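Local coordinates for EmGH1 (PDB 5Z87), which probably hydrolyses beta-glucosidic bonds, and may also act on related xylosides and arabinofuranosides, at residues Asp70-Pro75 against Ala95-Gly100; Val589-Cys594 against Thr657-Phe662; Val633-Gly638 against Val652-Thr657. All blocks are in the same frame, centred on the assembly; numbering follows the deposited sequence.

Contact 1: residues Asp70-Pro75 against Ala95-Gly100; sequences DVMSDP and ASLEAG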
ATOM      1  N   ASP A  70      27.786  28.166  -8.780  1.00 32.22           N
ATOM      2  CA  ASP A  70      28.050  28.972  -9.974  1.00 29.85           C
ATOM      3  C   ASP A  70      27.917  30.463  -9.712  1.00 34.65           C
ATOM      4  O   ASP A  70      28.548  31.264 -10.406  1.00 36.42           O
ATOM      5  CB  ASP A  70      27.112  28.573 -11.106  1.00 31.10           C
ATOM      6  CG  ASP A  70      27.520  27.270 -11.754  1.00 42.40           C
ATOM      7  OD1 ASP A  70      28.475  26.624 -11.255  1.00 40.85           O
ATOM      8  OD2 ASP A  70      26.891  26.899 -12.764  1.00 49.15           O
ATOM      9  N   VAL A  71      27.080  30.850  -8.751  1.00 26.20           N
ATOM     10  CA  VAL A  71      27.028  32.236  -8.322  1.00 30.64           C
ATOM     11  C   VAL A  71      28.325  32.615  -7.611  1.00 36.79           C
ATOM     12  O   VAL A  71      28.902  33.676  -7.864  1.00 33.73           O
ATOM     13  CB  VAL A  71      25.792  32.453  -7.429  1.00 30.34           C
ATOM     14  CG1 VAL A  71      25.678  33.906  -6.997  1.00 29.34           C
ATOM     15  CG2 VAL A  71      24.535  32.001  -8.159  1.00 24.13           C
ATOM     16  N   MET A  72      28.823  31.738  -6.742  1.00 34.64           N
ATOM     17  CA  MET A  72      30.005  32.068  -5.953  1.00 31.80           C
ATOM     18  C   MET A  72      31.263  32.110  -6.809  1.00 36.82           C
ATOM     19  O   MET A  72      32.122  32.980  -6.613  1.00 33.53           O
ATOM     20  CB  MET A  72      30.174  31.058  -4.825  1.00 30.60           C
ATOM     21  CG  MET A  72      29.068  31.097  -3.814  1.00 32.48           C
ATOM     22  SD  MET A  72      29.238  29.763  -2.622  1.00 31.54           S
ATOM     23  CE  MET A  72      30.571  30.321  -1.572  1.00 28.12           C
ATOM     24  N   SER A  73      31.399  31.177  -7.754  1.00 33.24           N
ATOM     25  CA  SER A  73      32.635  31.071  -8.523  1.00 30.15           C
ATOM     26  C   SER A  73      32.780  32.170  -9.567  1.00 37.49           C
ATOM     27  O   SER A  73      33.905  32.487  -9.965  1.00 33.44           O
ATOM     28  CB  SER A  73      32.718  29.704  -9.213  1.00 35.02           C
ATOM     29  OG  SER A  73      31.808  29.621 -10.303  1.00 35.97           O
ATOM     30  N   ASP A  74      31.674  32.748 -10.042  1.00 37.37           N
ATOM     31  CA  ASP A  74      31.750  33.689 -11.154  1.00 31.97           C
ATOM     32  C   ASP A  74      30.488  34.537 -11.206  1.00 25.85           C
ATOM     33  O   ASP A  74      29.622  34.310 -12.062  1.00 30.04           O
ATOM     34  CB  ASP A  74      31.947  32.932 -12.471  1.00 30.97           C
ATOM     35  CG  ASP A  74      32.273  33.848 -13.646  1.00 31.90           C
ATOM     36  OD1 ASP A  74      32.372  35.079 -13.463  1.00 38.78           O
ATOM     37  OD2 ASP A  74      32.432  33.324 -14.763  1.00 42.61           O
ATOM     38  N   PRO A  75      30.335  35.508 -10.305  1.00 28.16           N
ATOM     39  CA  PRO A  75      29.063  36.253 -10.262  1.00 27.75           C
ATOM     40  C   PRO A  75      28.781  37.046 -11.529  1.00 28.69           C
ATOM     41  O   PRO A  75      27.620  37.112 -11.951  1.00 27.44           O
ATOM     42  CB  PRO A  75      29.218  37.151  -9.024  1.00 29.97           C
ATOM     43  CG  PRO A  75      30.663  37.046  -8.612  1.00 30.26           C
ATOM     44  CD  PRO A  75      31.159  35.741  -9.110  1.00 32.26           C
ATOM     45  N   ALA A  95      26.030  26.552  -0.088  1.00 26.99           N
ATOM     46  CA  ALA A  95      27.177  27.431  -0.269  1.00 28.66           C
ATOM     47  C   ALA A  95      28.405  26.958   0.490  1.00 31.30           C
ATOM     48  O   ALA A  95      29.496  27.493   0.269  1.00 26.40           O
ATOM     49  CB  ALA A  95      26.830  28.858   0.175  1.00 20.95           C
ATOM     50  N   SER A  96      28.251  25.973   1.373  1.00 27.49           N
ATOM     51  CA  SER A  96      29.381  25.481   2.151  1.00 28.98           C
ATOM     52  C   SER A  96      30.443  24.849   1.255  1.00 29.32           C
ATOM     53  O   SER A  96      31.644  25.026   1.492  1.00 32.57           O
ATOM     54  CB  SER A  96      28.876  24.478   3.176  1.00 34.64           C
ATOM     55  OG  SER A  96      27.783  23.756   2.618  1.00 34.54           O
ATOM     56  N   LEU A  97      30.019  24.112   0.227  1.00 30.27           N
ATOM     57  CA  LEU A  97      30.912  23.451  -0.748  1.00 34.81           C
ATOM     58  C   LEU A  97      31.868  22.543   0.025  1.00 35.73           C
ATOM     59  O   LEU A  97      31.427  21.801   0.915  1.00 43.02           O
ATOM     60  CB  LEU A  97      31.583  24.502  -1.628  1.00 40.03           C
ATOM     61  CG  LEU A  97      30.706  25.525  -2.348  1.00 39.34           C
ATOM     62  CD1 LEU A  97      31.574  26.560  -3.057  1.00 37.65           C
ATOM     63  CD2 LEU A  97      29.779  24.841  -3.331  1.00 34.35           C
ATOM     64  N   GLU A  98      33.169  22.568  -0.259  1.00 37.71           N
ATOM     65  CA  GLU A  98      34.131  21.743   0.453  1.00 39.98           C
ATOM     66  C   GLU A  98      34.889  22.523   1.518  1.00 38.01           C
ATOM     67  O   GLU A  98      35.960  22.091   1.951  1.00 47.31           O
ATOM     68  CB  GLU A  98      35.103  21.088  -0.536  1.00 49.27           C
ATOM     69  CG  GLU A  98      34.431  20.182  -1.569  1.00 51.23           C
ATOM     70  CD  GLU A  98      34.348  18.723  -1.107  1.00 78.95           C
ATOM     71  OE1 GLU A  98      33.383  18.021  -1.501  1.00 77.31           O
ATOM     72  OE2 GLU A  98      35.240  18.277  -0.345  1.00 84.84           O
ATOM     73  N   ALA A  99      34.341  23.645   1.975  1.00 41.35           N
ATOM     74  CA  ALA A  99      35.068  24.551   2.850  1.00 34.74           C
ATOM     75  C   ALA A  99      34.781  24.268   4.319  1.00 34.78           C
ATOM     76  O   ALA A  99      33.655  23.924   4.693  1.00 32.48           O
ATOM     77  CB  ALA A  99      34.718  26.006   2.529  1.00 25.39           C
ATOM     78  N   GLY A 100      35.820  24.443   5.154  1.00 32.89           N
ATOM     79  CA  GLY A 100      35.663  24.405   6.581  1.00 24.54           C
ATOM     80  C   GLY A 100      34.949  25.637   7.106  1.00 26.44           C
ATOM     81  O   GLY A 100      34.620  26.566   6.355  1.00 26.19           O
TER
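Met-72, in the last full turn of helix 68-73, comes nearest the loop of 95-100 at Ala-95, where the two CA atoms are 7.9 Å apart, so the backbones never touch and side chains fill the space between them. Met-72 does most of the filling. Its CG lies beside the backbone N, and the chain then runs out straight as far as SD before bending at chi3 (75°). The bend swings the methyl CE in beside the loop, 3.5 Å from the carbonyl O of Ala-95. The sulphur meets the methyl of the same residue, with SD of Met-72 3.8 Å from CB of Ala-95. Leu-97 reaches back tip to tip, its CD1 4.0 Å from Met-72 SD. No hydrogen bond crosses here; this is van der Waals packing, and it joins two pieces of the N-terminal domain, whose family is of the TIM-barrel type. Residues 95-100 form the connection from barrel strand 91-93 to helix 101-116, and Gly-100 is the N-cap residue of that helix. Within this connection, Ser-96 to Ala-99 make a type II' beta turn closed by Ala-99 N to Ser-96 O at 3.1 Å. Leu-97 takes the second position of the turn with a positive phi of 56°, as this turn type requires, and its side chain points toward the methionine. Ala-107 and Met-111 of helix 101-116 also touch Met-72, so its thioether lies between the loop and the helix that follows it. An alanine in place of Met-72 would lack SD and CE, which would probably open a gap beside Ala-95 and take the sulphur from the Leu-97 tip. On the strand side, Glu-129 takes hydrogen bonds from Ala-95 N and Ser-96 OG, fixing the start of the loop.

Contact 2: residues Val589-Cys594 against Thr657-Phe662; sequences VLAENC and TPLYPF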
ATOM      1  N   VAL A 589      16.480 -13.556  11.357  1.00 21.26           N
ATOM      2  CA  VAL A 589      17.498 -14.549  11.682  1.00 28.13           C
ATOM      3  C   VAL A 589      18.266 -14.127  12.925  1.00 27.09           C
ATOM      4  O   VAL A 589      18.386 -14.893  13.891  1.00 28.08           O
ATOM      5  CB  VAL A 589      18.419 -14.771  10.469  1.00 26.71           C
ATOM      6  CG1 VAL A 589      19.623 -15.618  10.847  1.00 25.85           C
ATOM      7  CG2 VAL A 589      17.617 -15.435   9.347  1.00 18.17           C
ATOM      8  N   LEU A 590      18.733 -12.876  12.946  1.00 22.57           N
ATOM      9  CA  LEU A 590      19.445 -12.371  14.115  1.00 18.50           C
ATOM     10  C   LEU A 590      18.555 -12.363  15.353  1.00 24.27           C
ATOM     11  O   LEU A 590      19.005 -12.700  16.456  1.00 21.91           O
ATOM     12  CB  LEU A 590      19.981 -10.975  13.825  1.00 19.81           C
ATOM     13  CG  LEU A 590      21.024 -10.422  14.792  1.00 29.65           C
ATOM     14  CD1 LEU A 590      22.333 -11.211  14.658  1.00 21.47           C
ATOM     15  CD2 LEU A 590      21.240  -8.915  14.534  1.00 18.16           C
ATOM     16  N   ALA A 591      17.289 -11.975  15.202  1.00 23.10           N
ATOM     17  CA  ALA A 591      16.417 -11.942  16.372  1.00 25.65           C
ATOM     18  C   ALA A 591      16.168 -13.346  16.918  1.00 23.00           C
ATOM     19  O   ALA A 591      16.054 -13.528  18.135  1.00 24.24           O
ATOM     20  CB  ALA A 591      15.093 -11.238  16.033  1.00 26.74           C
ATOM     21  N   GLU A 592      16.122 -14.349  16.046  1.00 18.81           N
ATOM     22  CA  GLU A 592      15.919 -15.715  16.517  1.00 29.42           C
ATOM     23  C   GLU A 592      17.180 -16.290  17.177  1.00 34.01           C
ATOM     24  O   GLU A 592      17.084 -17.028  18.163  1.00 28.45           O
ATOM     25  CB  GLU A 592      15.462 -16.589  15.350  1.00 30.31           C
ATOM     26  CG  GLU A 592      15.271 -18.059  15.682  1.00 47.26           C
ATOM     27  CD  GLU A 592      14.846 -18.867  14.468  1.00 63.99           C
ATOM     28  OE1 GLU A 592      13.888 -18.448  13.780  1.00 79.43           O
ATOM     29  OE2 GLU A 592      15.480 -19.909  14.192  1.00 69.20           O
ATOM     30  N   ASN A 593      18.372 -15.958  16.672  1.00 28.37           N
ATOM     31  CA  ASN A 593      19.565 -16.711  17.059  1.00 29.51           C
ATOM     32  C   ASN A 593      20.533 -15.983  17.984  1.00 38.12           C
ATOM     33  O   ASN A 593      21.329 -16.651  18.656  1.00 38.02           O
ATOM     34  CB  ASN A 593      20.329 -17.161  15.810  1.00 28.20           C
ATOM     35  CG  ASN A 593      19.549 -18.162  14.989  1.00 33.11           C
ATOM     36  OD1 ASN A 593      19.344 -19.297  15.416  1.00 42.81           O
ATOM     37  ND2 ASN A 593      19.099 -17.745  13.808  1.00 32.57           N
ATOM     38  N   CYS A 594      20.500 -14.651  18.039  1.00 30.75           N
ATOM     39  CA  CYS A 594      21.448 -13.900  18.846  1.00 26.12           C
ATOM     40  C   CYS A 594      20.745 -13.297  20.050  1.00 27.19           C
ATOM     41  O   CYS A 594      19.811 -12.506  19.882  1.00 29.30           O
ATOM     42  CB  CYS A 594      22.110 -12.809  18.020  1.00 18.81           C
ATOM     43  SG  CYS A 594      23.215 -11.778  18.996  1.00 27.54           S
ATOM     44  N   THR A 657       2.379 -11.242  14.155  1.00 22.29           N
ATOM     45  CA  THR A 657       2.707 -10.229  15.140  1.00 20.57           C
ATOM     46  C   THR A 657       3.915  -9.433  14.663  1.00 20.10           C
ATOM     47  O   THR A 657       4.700  -9.907  13.844  1.00 17.85           O
ATOM     48  CB  THR A 657       3.024 -10.865  16.491  1.00 27.75           C
ATOM     49  OG1 THR A 657       4.144 -11.754  16.335  1.00 20.08           O
ATOM     50  CG2 THR A 657       1.797 -11.613  17.041  1.00 12.19           C
ATOM     51  N   PRO A 658       4.082  -8.214  15.149  1.00 17.97           N
ATOM     52  CA  PRO A 658       5.311  -7.493  14.833  1.00 20.56           C
ATOM     53  C   PRO A 658       6.495  -8.192  15.480  1.00 21.24           C
ATOM     54  O   PRO A 658       6.357  -8.911  16.474  1.00 22.12           O
ATOM     55  CB  PRO A 658       5.070  -6.098  15.422  1.00 20.39           C
ATOM     56  CG  PRO A 658       3.951  -6.283  16.410  1.00 20.06           C
ATOM     57  CD  PRO A 658       3.124  -7.394  15.909  1.00 16.61           C
ATOM     58  N   LEU A 659       7.667  -8.012  14.875  1.00 16.95           N
ATOM     59  CA  LEU A 659       8.888  -8.503  15.506  1.00 21.73           C
ATOM     60  C   LEU A 659       9.172  -7.734  16.792  1.00 20.67           C
ATOM     61  O   LEU A 659       9.435  -8.325  17.842  1.00 22.13           O
ATOM     62  CB  LEU A 659      10.055  -8.405  14.520  1.00 14.81           C
ATOM     63  CG  LEU A 659      11.364  -9.031  15.017  1.00 25.76           C
ATOM     64  CD1 LEU A 659      11.211 -10.533  15.310  1.00 24.94           C
ATOM     65  CD2 LEU A 659      12.492  -8.805  14.021  1.00 17.15           C
ATOM     66  N   TYR A 660       9.084  -6.408  16.732  1.00 20.56           N
ATOM     67  CA  TYR A 660       9.103  -5.541  17.902  1.00 19.41           C
ATOM     68  C   TYR A 660       8.004  -4.497  17.723  1.00 17.69           C
ATOM     69  O   TYR A 660       7.885  -3.900  16.639  1.00 18.17           O
ATOM     70  CB  TYR A 660      10.468  -4.846  18.091  1.00 18.97           C
ATOM     71  CG  TYR A 660      11.686  -5.751  18.022  1.00 19.20           C
ATOM     72  CD1 TYR A 660      12.061  -6.547  19.106  1.00 18.80           C
ATOM     73  CD2 TYR A 660      12.475  -5.789  16.886  1.00 16.52           C
ATOM     74  CE1 TYR A 660      13.185  -7.366  19.039  1.00 19.00           C
ATOM     75  CE2 TYR A 660      13.604  -6.605  16.809  1.00 19.97           C
ATOM     76  CZ  TYR A 660      13.951  -7.384  17.889  1.00 24.11           C
ATOM     77  OH  TYR A 660      15.068  -8.180  17.808  1.00 19.04           O
ATOM     78  N   PRO A 661       7.199  -4.237  18.742  1.00 18.87           N
ATOM     79  CA  PRO A 661       6.131  -3.246  18.598  1.00 17.66           C
ATOM     80  C   PRO A 661       6.649  -1.830  18.775  1.00 19.93           C
ATOM     81  O   PRO A 661       7.703  -1.591  19.364  1.00 19.47           O
ATOM     82  CB  PRO A 661       5.159  -3.615  19.719  1.00 16.62           C
ATOM     83  CG  PRO A 661       6.041  -4.205  20.778  1.00 23.77           C
ATOM     84  CD  PRO A 661       7.135  -4.939  20.032  1.00 19.40           C
ATOM     85  N   PHE A 662       5.877  -0.884  18.238  1.00 19.88           N
ATOM     86  CA  PHE A 662       6.149   0.526  18.471  1.00 13.91           C
ATOM     87  C   PHE A 662       6.317   0.799  19.965  1.00 16.43           C
ATOM     88  O   PHE A 662       5.533   0.326  20.792  1.00 15.89           O
ATOM     89  CB  PHE A 662       5.016   1.397  17.909  1.00 14.67           C
ATOM     90  CG  PHE A 662       5.147   2.870  18.259  1.00 18.43           C
ATOM     91  CD1 PHE A 662       5.867   3.732  17.440  1.00 16.13           C
ATOM     92  CD2 PHE A 662       4.564   3.383  19.411  1.00 14.67           C
ATOM     93  CE1 PHE A 662       5.995   5.070  17.763  1.00 19.85           C
ATOM     94  CE2 PHE A 662       4.688   4.719  19.732  1.00 16.04           C
ATOM     95  CZ  PHE A 662       5.405   5.567  18.904  1.00 17.39           C
TER
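Two torsions aim the loop at the methyl of Ala-591: Leu-659 sets its CG opposite the backbone N (chi1 -174°), while Tyr-660 keeps its CG beside the N (chi1 -49°) and sends the ring out to the same spot. Leucine and tyrosine are neighbours in sequence, yet both converge on one helical residue. Leu-659 straddles the methyl with its fork, CD1 standing 4.0 Å and CD2 4.1 Å from CB of Ala-591. Tyr-660 comes in with its far end, the hydroxyl OH being 3.5 Å from the same CB; the methyl meets the ring obliquely. The leucine also braces the ring it accompanies, since Leu-659 CG sits 3.7 Å above one face of the Tyr-660 ring, displaced toward the rim. The pair fits a classic beta bulge, Leu-659 and Tyr-660 both facing Ile-629, consistent with neighbours in sequence sharing one target. Ala-591 belongs to helix 588-593, which links strands 574-580 and 596-601 of the six-stranded mixed sheet in the C-terminal family domain. On the helix itself, Asn-593 folds its amide back, so that Val-589 O accepts from Asn-593 ND2 at 2.9 Å as well as from Asn-593 N at 3.0 Å. Leu-590 points instead into the sheet, packing on strands 574-580 and 527-533. The polar end of Tyr-660 is served by Gln-421 of strand 418-422, whose OE1 bonds to Tyr-660 OH, while its NE2 bonds to the carbonyl oxygens of Ala-591 and Cys-594. No hydrogen bond crosses directly; the methyl meets leucine carbons and the tyrosine's hydroxyl end by van der Waals packing, which implies that the polar link between loop and helix is made indirectly, through Gln-421.

Contact 3: residues Val633-Gly638 against Val652-Thr657; sequences VGQLPG and VFSDST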
ATOM      1  N   VAL A 633       8.732  -8.010   4.934  1.00 17.22           N
ATOM      2  CA  VAL A 633       8.229  -6.975   4.057  1.00 17.28           C
ATOM      3  C   VAL A 633       6.871  -7.335   3.452  1.00 21.87           C
ATOM      4  O   VAL A 633       6.165  -6.455   2.961  1.00 18.81           O
ATOM      5  CB  VAL A 633       9.289  -6.697   2.978  1.00 13.88           C
ATOM      6  CG1 VAL A 633       9.370  -7.873   1.975  1.00 15.01           C
ATOM      7  CG2 VAL A 633       8.996  -5.407   2.267  1.00 15.89           C
ATOM      8  N   GLY A 634       6.476  -8.609   3.489  1.00 22.23           N
ATOM      9  CA  GLY A 634       5.177  -8.998   2.963  1.00 13.13           C
ATOM     10  C   GLY A 634       4.006  -8.691   3.875  1.00 16.07           C
ATOM     11  O   GLY A 634       2.853  -8.818   3.453  1.00 18.30           O
ATOM     12  N   GLN A 635       4.274  -8.272   5.106  1.00 15.28           N
ATOM     13  CA  GLN A 635       3.237  -7.902   6.060  1.00 16.90           C
ATOM     14  C   GLN A 635       3.017  -6.390   6.145  1.00 20.89           C
ATOM     15  O   GLN A 635       2.270  -5.934   7.017  1.00 17.93           O
ATOM     16  CB  GLN A 635       3.589  -8.472   7.443  1.00 15.73           C
ATOM     17  CG  GLN A 635       4.061  -9.928   7.381  1.00 16.72           C
ATOM     18  CD  GLN A 635       4.046 -10.630   8.716  1.00 22.82           C
ATOM     19  OE1 GLN A 635       4.042  -9.995   9.767  1.00 38.29           O
ATOM     20  NE2 GLN A 635       4.003 -11.951   8.685  1.00 18.70           N
ATOM     21  N   LEU A 636       3.650  -5.602   5.270  1.00 16.37           N
ATOM     22  CA  LEU A 636       3.445  -4.158   5.307  1.00 17.15           C
ATOM     23  C   LEU A 636       2.037  -3.809   4.810  1.00 20.83           C
ATOM     24  O   LEU A 636       1.527  -4.435   3.873  1.00 19.94           O
ATOM     25  CB  LEU A 636       4.498  -3.452   4.456  1.00 14.51           C
ATOM     26  CG  LEU A 636       5.935  -3.517   4.973  1.00 18.70           C
ATOM     27  CD1 LEU A 636       6.884  -2.839   4.010  1.00 18.63           C
ATOM     28  CD2 LEU A 636       6.039  -2.876   6.343  1.00 12.54           C
ATOM     29  N   PRO A 637       1.381  -2.806   5.404  1.00 20.91           N
ATOM     30  CA  PRO A 637       1.893  -1.962   6.490  1.00 21.02           C
ATOM     31  C   PRO A 637       1.695  -2.572   7.849  1.00 18.96           C
ATOM     32  O   PRO A 637       0.741  -3.348   8.021  1.00 15.97           O
ATOM     33  CB  PRO A 637       1.062  -0.674   6.364  1.00 15.73           C
ATOM     34  CG  PRO A 637      -0.186  -1.098   5.757  1.00 20.93           C
ATOM     35  CD  PRO A 637       0.116  -2.287   4.855  1.00 21.09           C
ATOM     36  N   GLY A 638       2.560  -2.195   8.799  1.00 15.37           N
ATOM     37  CA  GLY A 638       2.444  -2.675  10.156  1.00 12.93           C
ATOM     38  C   GLY A 638       2.422  -1.623  11.247  1.00 16.43           C
ATOM     39  O   GLY A 638       2.492  -1.975  12.426  1.00 16.13           O
ATOM     40  N   VAL A 652      -1.607 -16.481   6.399  1.00 13.09           N
ATOM     41  CA  VAL A 652      -1.702 -17.928   6.513  1.00 15.79           C
ATOM     42  C   VAL A 652      -0.316 -18.512   6.765  1.00 17.99           C
ATOM     43  O   VAL A 652       0.675 -18.108   6.140  1.00 18.64           O
ATOM     44  CB  VAL A 652      -2.375 -18.528   5.265  1.00 26.21           C
ATOM     45  CG1 VAL A 652      -1.473 -18.450   4.053  1.00 24.10           C
ATOM     46  CG2 VAL A 652      -2.811 -19.978   5.522  1.00 29.57           C
ATOM     47  N   PHE A 653      -0.234 -19.408   7.759  1.00 20.25           N
ATOM     48  CA  PHE A 653       0.982 -20.147   8.110  1.00 20.34           C
ATOM     49  C   PHE A 653       2.151 -19.224   8.411  1.00 21.15           C
ATOM     50  O   PHE A 653       3.300 -19.562   8.119  1.00 22.92           O
ATOM     51  CB  PHE A 653       1.367 -21.147   7.014  1.00 19.14           C
ATOM     52  CG  PHE A 653       0.273 -22.137   6.690  1.00 21.68           C
ATOM     53  CD1 PHE A 653      -0.601 -22.571   7.681  1.00 21.38           C
ATOM     54  CD2 PHE A 653       0.105 -22.617   5.400  1.00 22.62           C
ATOM     55  CE1 PHE A 653      -1.629 -23.486   7.392  1.00 31.50           C
ATOM     56  CE2 PHE A 653      -0.924 -23.525   5.098  1.00 25.03           C
ATOM     57  CZ  PHE A 653      -1.790 -23.956   6.096  1.00 23.09           C
ATOM     58  N   SER A 654       1.876 -18.054   8.993  1.00 19.18           N
ATOM     59  CA  SER A 654       2.933 -17.078   9.245  1.00 21.81           C
ATOM     60  C   SER A 654       2.604 -16.237  10.471  1.00 25.29           C
ATOM     61  O   SER A 654       1.529 -15.627  10.548  1.00 24.02           O
ATOM     62  CB  SER A 654       3.144 -16.183   8.026  1.00 13.58           C
ATOM     63  OG  SER A 654       4.245 -15.319   8.211  1.00 23.68           O
ATOM     64  N   ASP A 655       3.536 -16.215  11.423  1.00 20.62           N
ATOM     65  CA  ASP A 655       3.465 -15.334  12.582  1.00 22.51           C
ATOM     66  C   ASP A 655       3.288 -13.888  12.125  1.00 21.66           C
ATOM     67  O   ASP A 655       4.205 -13.307  11.533  1.00 18.24           O
ATOM     68  CB  ASP A 655       4.732 -15.483  13.435  1.00 16.21           C
ATOM     69  CG  ASP A 655       4.645 -14.728  14.751  1.00 22.40           C
ATOM     70  OD1 ASP A 655       3.682 -13.950  14.952  1.00 23.60           O
ATOM     71  OD2 ASP A 655       5.550 -14.906  15.591  1.00 29.21           O
ATOM     72  N   SER A 656       2.121 -13.305  12.400  1.00 19.92           N
ATOM     73  CA  SER A 656       1.758 -11.983  11.908  1.00 17.03           C
ATOM     74  C   SER A 656       1.873 -10.902  12.971  1.00 23.79           C
ATOM     75  O   SER A 656       1.465  -9.757  12.727  1.00 19.04           O
ATOM     76  CB  SER A 656       0.332 -12.002  11.348  1.00 18.67           C
ATOM     77  OG  SER A 656       0.238 -12.892  10.258  1.00 17.31           O
ATOM     78  N   THR A 657       2.379 -11.242  14.155  1.00 22.29           N
ATOM     79  CA  THR A 657       2.707 -10.229  15.140  1.00 20.57           C
ATOM     80  C   THR A 657       3.915  -9.433  14.663  1.00 20.10           C
ATOM     81  O   THR A 657       4.700  -9.907  13.844  1.00 17.85           O
ATOM     82  CB  THR A 657       3.024 -10.865  16.491  1.00 27.75           C
ATOM     83  OG1 THR A 657       4.144 -11.754  16.335  1.00 20.08           O
ATOM     84  CG2 THR A 657       1.797 -11.613  17.041  1.00 12.19           C
TER
HETATM   85  O   HOH W   1       4.895  -8.524  11.607  1.00 13.18           O
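Gln-635 spans from a short 3-10 segment to the Asx turn at Asp-655, in a long irregular stretch of the C-terminal family domain, at a point where it meets the second subunit. The close part is all amide. With its CG beside the backbone N and the chain extended beyond it, Gln-635 delivers NE2 to Asp-655 O at 3.2 Å in a nearly straight bond (168°); the acceptor lies in the amide plane, whereas the donor stands above the plane of the carbonyl. That same NE2 also bonds to Asp-553 of the second subunit, as does Ser-654 OG, so the contact lies at the dimer interface. At the other end of the amide the fit is looser: OE1 comes no nearer the opposite segment than 3.7 Å, to Ser-656 CA, and a water spans the interval by donating to both Gln-635 OE1 and Thr-657 O. Beyond it, the side chains of Asp-655 and Thr-657 lie on the exposed flank. There Asp-655 OD1 closes the turn, accepting from Thr-657 N at 3.1 Å and from Thr-657 OG1 at 2.6 Å, both on the same face of its carboxylate.

How the contacts relate
Contact 1 stands apart: its centre is 49 Å from that of contact 3 and 47 Å from that of contact 2, in the N-terminal barrel domain across the centre of the chain. Contacts 2 and 3 are neighbours, their centres 12 Å apart, and share Thr-657, which ends one segment and begins the other. None is wholly core: contacts 1 and 3 have exposed touching residues, while those of contact 2 are buried or partly exposed. Contacts 1 and 2 alike pack a helix against a loop by apolar groups, a methionine thioether in the first and a small methyl in the second. Contact 3 joins two loop segments through amide, water and carbonyl, a polar chemistry suited to its place beside the second subunit.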